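Local coordinates for protein beta-N-acetylhexosaminidase (Streptomyces plicatus, PDB 1JAK) that hydrolyses terminal N-acetylhexosamine residues from beta-linked glycosides, as a family 20 glycoside hydrolase working by substrate-assisted catalysis, at residues W350-G355 and Q365-D370; I391-D396 and E444-T449. All blocks are in the same frame, centred on the assembly; numbering follows the deposited sequence.

Contact 1. Residues W350-G355 and Q365-D370; sequences WHQLAG and QYWGLD. With IFG ((2R,3R,4S,5R)-2-acetamido-3,4-dihydroxy-5-hydroxymethyl-piperidine), chain F.
Trp350 and Trp367 meet edge to face, planes at 75°, and both indoles turn a face to the same methyl group, C8 of the acetamido arm of the bound azasugar IFG. They stand where two neighbouring parallel strands of the (beta/alpha)8 barrel, 346-350 and 363-366, run out into the active-site loops. C8 lies over the centre of each ring, 3.4 Å from Trp350 CD2 and 3.6 Å from Trp367 CE2, so two walls of the acetamide pocket are aromatic. On the face of Trp350 turned from the methyl lies the extended Gln365 side chain, its amide somewhat inclined to the ring; His315 takes its OE1, while Trp350 NE1 bonds Glu250. Backbone pairing continues to the strand ends, with His351 N donating to Gln365 O (2.8 Å). His351 lies against the face of Trp367 turned from the methyl, with CE1 over that face. Its CG sits between the backbone N and the carbonyl carbon (chi1 75°), which brings His351 ND1 to Trp367 N at 3.1 Å, the donor tilted out of the imidazole plane. Tyr366 CD1 lies over the centre of one imidazole face, and Glu376 takes NE2, so both ring nitrogens are bonded and the imidazole's rotation is fixed. Without the Trp367 indole, as with an alanine here, C8 would probably lose one wall, Trp350 its edge-to-face partner and Gln352 OE1 its donor. That amide ends a chain folded back about its CB-CG bond, which curls from the 3-10 turn 351-355 to the indole edge. There Gln352 OE1 lies close to the plane of the Trp367 indole and accepts from NE1 at 2.9 Å on a lone pair, in its own carbonyl plane, the bond nearly straight at 164°.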
loop_
_atom_site.group_PDB
_atom_site.type_symbol
_atom_site.label_atom_id
_atom_site.label_comp_id
_atom_site.label_asym_id
_atom_site.label_seq_id
_atom_site.Cartn_x
_atom_site.Cartn_y
_atom_site.Cartn_z
ATOM N N TRP A 350 -13.378 8.350 1.809
ATOM C CA TRP A 350 -12.865 8.542 3.159
ATOM C C TRP A 350 -14.099 8.451 4.055
ATOM O O TRP A 350 -15.222 8.572 3.557
ATOM C CB TRP A 350 -12.156 9.891 3.272
ATOM C CG TRP A 350 -10.916 9.936 2.412
ATOM C CD1 TRP A 350 -10.778 10.544 1.199
ATOM C CD2 TRP A 350 -9.661 9.297 2.686
ATOM N NE1 TRP A 350 -9.515 10.324 0.696
ATOM C CE2 TRP A 350 -8.809 9.562 1.590
ATOM C CE3 TRP A 350 -9.172 8.529 3.753
ATOM C CZ2 TRP A 350 -7.491 9.085 1.527
ATOM C CZ3 TRP A 350 -7.858 8.054 3.693
ATOM C CH2 TRP A 350 -7.035 8.336 2.585
ATOM N N HIS A 351 -13.920 8.247 5.358
ATOM C CA HIS A 351 -15.090 8.060 6.215
ATOM C C HIS A 351 -16.110 9.186 6.289
ATOM O O HIS A 351 -17.189 8.990 6.839
ATOM C CB HIS A 351 -14.688 7.612 7.633
ATOM C CG HIS A 351 -14.114 8.698 8.484
ATOM N ND1 HIS A 351 -12.764 8.976 8.532
ATOM C CD2 HIS A 351 -14.706 9.556 9.348
ATOM C CE1 HIS A 351 -12.550 9.956 9.391
ATOM N NE2 HIS A 351 -13.712 10.327 9.900
ATOM N N GLN A 352 -15.790 10.355 5.743
ATOM C CA GLN A 352 -16.762 11.446 5.733
ATOM C C GLN A 352 -17.973 10.990 4.915
ATOM O O GLN A 352 -19.079 11.509 5.078
ATOM C CB GLN A 352 -16.169 12.706 5.095
ATOM C CG GLN A 352 -15.247 13.509 6.004
ATOM C CD GLN A 352 -14.019 12.736 6.423
ATOM O OE1 GLN A 352 -13.380 12.081 5.604
ATOM N NE2 GLN A 352 -13.671 12.822 7.702
ATOM N N LEU A 353 -17.757 10.021 4.029
ATOM C CA LEU A 353 -18.837 9.496 3.193
ATOM C C LEU A 353 -19.902 8.804 4.046
ATOM O O LEU A 353 -21.059 8.687 3.629
ATOM C CB LEU A 353 -18.280 8.508 2.155
ATOM C CG LEU A 353 -19.273 7.893 1.158
ATOM C CD1 LEU A 353 -19.934 8.989 0.333
ATOM C CD2 LEU A 353 -18.544 6.924 0.241
ATOM N N ALA A 354 -19.513 8.353 5.236
ATOM C CA ALA A 354 -20.444 7.679 6.141
ATOM C C ALA A 354 -21.557 8.631 6.562
ATOM O O ALA A 354 -22.617 8.203 7.031
ATOM C CB ALA A 354 -19.705 7.159 7.368
ATOM N N GLY A 355 -21.309 9.925 6.400
ATOM C CA GLY A 355 -22.313 10.912 6.751
ATOM C C GLY A 355 -23.119 11.336 5.537
ATOM O O GLY A 355 -23.926 12.263 5.617
ATOM N N GLN A 365 -12.999 4.615 4.212
ATOM C CA GLN A 365 -11.679 4.574 4.819
ATOM C C GLN A 365 -11.624 5.519 6.011
ATOM O O GLN A 365 -11.654 6.740 5.853
ATOM C CB GLN A 365 -10.617 4.962 3.788
ATOM C CG GLN A 365 -9.200 4.660 4.244
ATOM C CD GLN A 365 -8.161 4.940 3.175
ATOM O OE1 GLN A 365 -8.483 5.074 1.989
ATOM N NE2 GLN A 365 -6.903 5.018 3.591
ATOM N N TYR A 366 -11.539 4.937 7.201
ATOM C CA TYR A 366 -11.501 5.699 8.442
ATOM C C TYR A 366 -10.111 6.226 8.775
ATOM O O TYR A 366 -9.178 5.445 8.996
ATOM C CB TYR A 366 -11.981 4.825 9.597
ATOM C CG TYR A 366 -12.062 5.563 10.906
ATOM C CD1 TYR A 366 -13.103 6.459 11.155
ATOM C CD2 TYR A 366 -11.090 5.387 11.888
ATOM C CE1 TYR A 366 -13.175 7.158 12.353
ATOM C CE2 TYR A 366 -11.152 6.084 13.093
ATOM C CZ TYR A 366 -12.199 6.967 13.317
ATOM O OH TYR A 366 -12.272 7.657 14.504
ATOM N N TRP A 367 -9.978 7.547 8.825
ATOM C CA TRP A 367 -8.696 8.159 9.147
ATOM C C TRP A 367 -8.778 8.996 10.426
ATOM O O TRP A 367 -8.000 9.935 10.624
ATOM C CB TRP A 367 -8.192 9.011 7.971
ATOM C CG TRP A 367 -9.113 10.115 7.520
ATOM C CD1 TRP A 367 -10.315 9.981 6.883
ATOM C CD2 TRP A 367 -8.873 11.522 7.632
ATOM N NE1 TRP A 367 -10.837 11.221 6.587
ATOM C CE2 TRP A 367 -9.971 12.184 7.036
ATOM C CE3 TRP A 367 -7.834 12.290 8.175
ATOM C CZ2 TRP A 367 -10.061 13.581 6.967
ATOM C CZ3 TRP A 367 -7.921 13.683 8.104
ATOM C CH2 TRP A 367 -9.030 14.311 7.505
ATOM N N GLY A 368 -9.720 8.631 11.295
ATOM C CA GLY A 368 -9.894 9.323 12.561
ATOM C C GLY A 368 -8.765 9.041 13.536
ATOM O O GLY A 368 -7.815 8.322 13.213
ATOM N N LEU A 369 -8.871 9.598 14.741
ATOM C CA LEU A 369 -7.836 9.445 15.763
ATOM C C LEU A 369 -8.440 9.021 17.103
ATOM O O LEU A 369 -9.660 8.965 17.245
ATOM C CB LEU A 369 -7.101 10.780 15.957
ATOM C CG LEU A 369 -6.399 11.465 14.774
ATOM C CD1 LEU A 369 -7.407 11.925 13.733
ATOM C CD2 LEU A 369 -5.621 12.667 15.293
ATOM N N ASP A 370 -7.584 8.730 18.081
ATOM C CA ASP A 370 -8.058 8.342 19.412
ATOM C C ASP A 370 -8.989 9.429 19.948
ATOM O O ASP A 370 -10.035 9.142 20.535
ATOM C CB ASP A 370 -6.888 8.218 20.395
ATOM C CG ASP A 370 -6.190 6.871 20.336
ATOM O OD1 ASP A 370 -6.471 6.073 19.419
ATOM O OD2 ASP A 370 -5.345 6.621 21.223
HETATM N N1 IFG F . -5.512 15.118 5.605
HETATM C C2 IFG F . -5.770 15.110 4.142
HETATM C C3 IFG F . -4.541 14.698 3.234
HETATM C C4 IFG F . -3.188 15.246 3.732
HETATM C C5 IFG F . -3.026 14.870 5.207
HETATM C C6 IFG F . -1.709 15.294 5.851
HETATM C C7 IFG F . -6.920 12.942 4.336
HETATM C C8 IFG F . -8.015 11.942 4.067
HETATM C C9 IFG F . -4.155 15.421 6.088
HETATM N N2 IFG F . -6.915 14.219 3.848
HETATM O O7 IFG F . -6.001 12.563 5.048
HETATM O O3 IFG F . -4.772 15.142 1.904
HETATM O O4 IFG F . -3.198 16.668 3.612
HETATM O O6 IFG F . -1.417 14.504 6.999
#

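Contact 2. Residues I391-D396 and E444-T449; sequences ILSPAD and EAPLWT. With IFG ((2R,3R,4S,5R)-2-acetamido-3,4-dihydroxy-5-hydroxymethyl-piperidine), chain F.
Ser393 and Ile391 both send their side chains toward strand 440-447 and meet Glu444 at its base, whereas Leu392 between them turns away. Ile391 CG2, the branch anti to the backbone N, comes to 4.0 Å from Glu444 CB, the two side chains crossing at a slant. One residue beyond Leu392, Ser393 CB lies 4.1 Å from the same Glu444 CB, so this methylene is touched by a methyl and by the serine carbon. Ser393 CB also comes to 3.1 Å from Glu444 O. On the Pro446 ring, which points back toward the serine, CD packs at 3.9 Å from Ser393 CB. The backbones are tied by Glu444 N to Leu392 O, 3.1 Å long. From its apolar base Glu444 runs extended, CG anti to the backbone N (chi1 -180°), and carries its buried carboxylate past the contact to Ser161 and His192, while Ser393 OG is bonded by Gln365 NE2. Those polar ends thus have partners on other barrel strands, and what meets between the segments is mainly side-chain carbon and backbone. Just past the strand end, the Trp448 indole turns one face to the piperidine of IFG, with C3 over the indole centre and IFG O3 3.3 Å from Trp448 CZ3. His194 meets the indole edge-to-face, and Tyr399 also meets it. Two adjacent parallel strands joined through their inward side chains, with an aromatic platform for the sugar just past the end of one of them, are characteristic of the (beta/alpha)8 catalytic barrel of family 20 hexosaminidases.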
loop_
_atom_site.group_PDB
_atom_site.type_symbol
_atom_site.label_atom_id
_atom_site.label_comp_id
_atom_site.label_asym_id
_atom_site.label_seq_id
_atom_site.Cartn_x
_atom_site.Cartn_y
_atom_site.Cartn_z
ATOM N N ILE A 391 -12.176 0.333 6.165
ATOM C CA ILE A 391 -10.738 0.260 5.918
ATOM C C ILE A 391 -10.163 1.165 7.000
ATOM O O ILE A 391 -10.474 2.356 7.041
ATOM C CB ILE A 391 -10.365 0.835 4.542
ATOM C CG1 ILE A 391 -10.964 -0.031 3.431
ATOM C CG2 ILE A 391 -8.850 0.916 4.411
ATOM C CD1 ILE A 391 -11.008 0.661 2.083
ATOM N N LEU A 392 -9.335 0.615 7.880
ATOM C CA LEU A 392 -8.778 1.413 8.966
ATOM C C LEU A 392 -7.384 1.972 8.713
ATOM O O LEU A 392 -6.445 1.222 8.466
ATOM C CB LEU A 392 -8.758 0.590 10.259
ATOM C CG LEU A 392 -10.113 0.051 10.732
ATOM C CD1 LEU A 392 -9.921 -0.730 12.024
ATOM C CD2 LEU A 392 -11.090 1.203 10.943
ATOM N N SER A 393 -7.269 3.298 8.774
ATOM C CA SER A 393 -5.993 3.990 8.594
ATOM C C SER A 393 -6.019 5.255 9.459
ATOM O O SER A 393 -6.002 6.376 8.945
ATOM C CB SER A 393 -5.770 4.358 7.117
ATOM O OG SER A 393 -6.731 5.294 6.657
ATOM N N PRO A 394 -6.054 5.084 10.793
ATOM C CA PRO A 394 -6.089 6.200 11.747
ATOM C C PRO A 394 -4.930 7.165 11.521
ATOM O O PRO A 394 -3.782 6.743 11.391
ATOM C CB PRO A 394 -5.999 5.504 13.107
ATOM C CG PRO A 394 -6.566 4.124 12.833
ATOM C CD PRO A 394 -5.953 3.795 11.499
ATOM N N ALA A 395 -5.236 8.458 11.486
ATOM C CA ALA A 395 -4.210 9.470 11.255
ATOM C C ALA A 395 -3.133 9.504 12.335
ATOM O O ALA A 395 -2.017 9.957 12.080
ATOM C CB ALA A 395 -4.858 10.848 11.116
ATOM N N ASP A 396 -3.460 9.036 13.536
ATOM C CA ASP A 396 -2.484 9.020 14.618
ATOM C C ASP A 396 -1.899 7.620 14.807
ATOM O O ASP A 396 -1.377 7.290 15.875
ATOM C CB ASP A 396 -3.120 9.529 15.924
ATOM C CG ASP A 396 -4.293 8.680 16.387
ATOM O OD1 ASP A 396 -4.825 7.877 15.591
ATOM O OD2 ASP A 396 -4.694 8.833 17.563
ATOM N N GLU A 444 -4.788 0.283 6.034
ATOM C CA GLU A 444 -4.025 0.973 5.008
ATOM C C GLU A 444 -3.042 1.932 5.656
ATOM O O GLU A 444 -3.321 2.496 6.713
ATOM C CB GLU A 444 -4.944 1.753 4.061
ATOM C CG GLU A 444 -4.176 2.486 2.962
ATOM C CD GLU A 444 -5.067 3.016 1.851
ATOM O OE1 GLU A 444 -5.786 2.209 1.226
ATOM O OE2 GLU A 444 -5.043 4.239 1.599
ATOM N N ALA A 445 -1.885 2.098 5.021
ATOM C CA ALA A 445 -0.855 3.013 5.504
ATOM C C ALA A 445 -0.652 4.085 4.436
ATOM O O ALA A 445 0.059 3.866 3.456
ATOM C CB ALA A 445 0.448 2.260 5.746
ATOM N N PRO A 446 -1.288 5.255 4.604
ATOM C CA PRO A 446 -1.139 6.329 3.613
ATOM C C PRO A 446 0.124 7.156 3.808
ATOM O O PRO A 446 0.504 7.462 4.939
ATOM C CB PRO A 446 -2.390 7.190 3.828
ATOM C CG PRO A 446 -3.346 6.281 4.579
ATOM C CD PRO A 446 -2.424 5.534 5.496
ATOM N N LEU A 447 0.768 7.514 2.702
ATOM C CA LEU A 447 1.960 8.352 2.756
ATOM C C LEU A 447 1.658 9.626 1.973
ATOM O O LEU A 447 1.695 9.638 0.739
ATOM C CB LEU A 447 3.177 7.635 2.152
ATOM C CG LEU A 447 4.492 8.433 2.150
ATOM C CD1 LEU A 447 4.804 8.953 3.552
ATOM C CD2 LEU A 447 5.626 7.539 1.647
ATOM N N TRP A 448 1.334 10.689 2.704
ATOM C CA TRP A 448 1.030 11.985 2.109
ATOM C C TRP A 448 2.341 12.695 1.796
ATOM O O TRP A 448 3.332 12.519 2.506
ATOM C CB TRP A 448 0.167 12.798 3.073
ATOM C CG TRP A 448 -1.133 12.108 3.353
ATOM C CD1 TRP A 448 -1.469 11.398 4.472
ATOM C CD2 TRP A 448 -2.255 12.016 2.467
ATOM N NE1 TRP A 448 -2.734 10.869 4.336
ATOM C CE2 TRP A 448 -3.238 11.235 3.115
ATOM C CE3 TRP A 448 -2.524 12.520 1.188
ATOM C CZ2 TRP A 448 -4.474 10.945 2.526
ATOM C CZ3 TRP A 448 -3.755 12.235 0.601
ATOM C CH2 TRP A 448 -4.714 11.454 1.273
ATOM N N THR A 449 2.358 13.513 0.747
ATOM C CA THR A 449 3.617 14.137 0.367
ATOM C C THR A 449 3.791 15.652 0.409
ATOM O O THR A 449 4.611 16.198 -0.328
ATOM C CB THR A 449 4.053 13.621 -1.025
ATOM O OG1 THR A 449 3.014 13.859 -1.984
ATOM C CG2 THR A 449 4.328 12.123 -0.963
HETATM N N1 IFG F . -5.512 15.118 5.605
HETATM C C2 IFG F . -5.770 15.110 4.142
HETATM C C3 IFG F . -4.541 14.698 3.234
HETATM C C4 IFG F . -3.188 15.246 3.732
HETATM C C5 IFG F . -3.026 14.870 5.207
HETATM C C6 IFG F . -1.709 15.294 5.851
HETATM C C7 IFG F . -6.920 12.942 4.336
HETATM C C8 IFG F . -8.015 11.942 4.067
HETATM C C9 IFG F . -4.155 15.421 6.088
HETATM N N2 IFG F . -6.915 14.219 3.848
HETATM O O7 IFG F . -6.001 12.563 5.048
HETATM O O3 IFG F . -4.772 15.142 1.904
HETATM O O4 IFG F . -3.198 16.668 3.612
HETATM O O6 IFG F . -1.417 14.504 6.999
#

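Contacts 1 and 2 lie about 11 Å apart, centre to centre, on one barrel sheet, where strands 363-366 and 389-392 are neighbours; Tyr366 N to Ile391 O, 2.8 Å, is a probable hydrogen bond between them. Gln365 bridges the two sites inside the barrel, its NE2 lying 2.8 Å from Glu444 OE2 in a weak hydrogen bond. The loops beyond also pack, Gly368 O coming to 3.4 Å from Pro394 CB. Both contacts end at the same IFG molecule and overlap on its acetamido group, contact 1 lining the methyl and Trp448 of contact 2 facing the piperidine. Asp319, Glu320, Tyr399, Asp401, Trp414 and Glu450 add hydrogen bonds to the inhibitor.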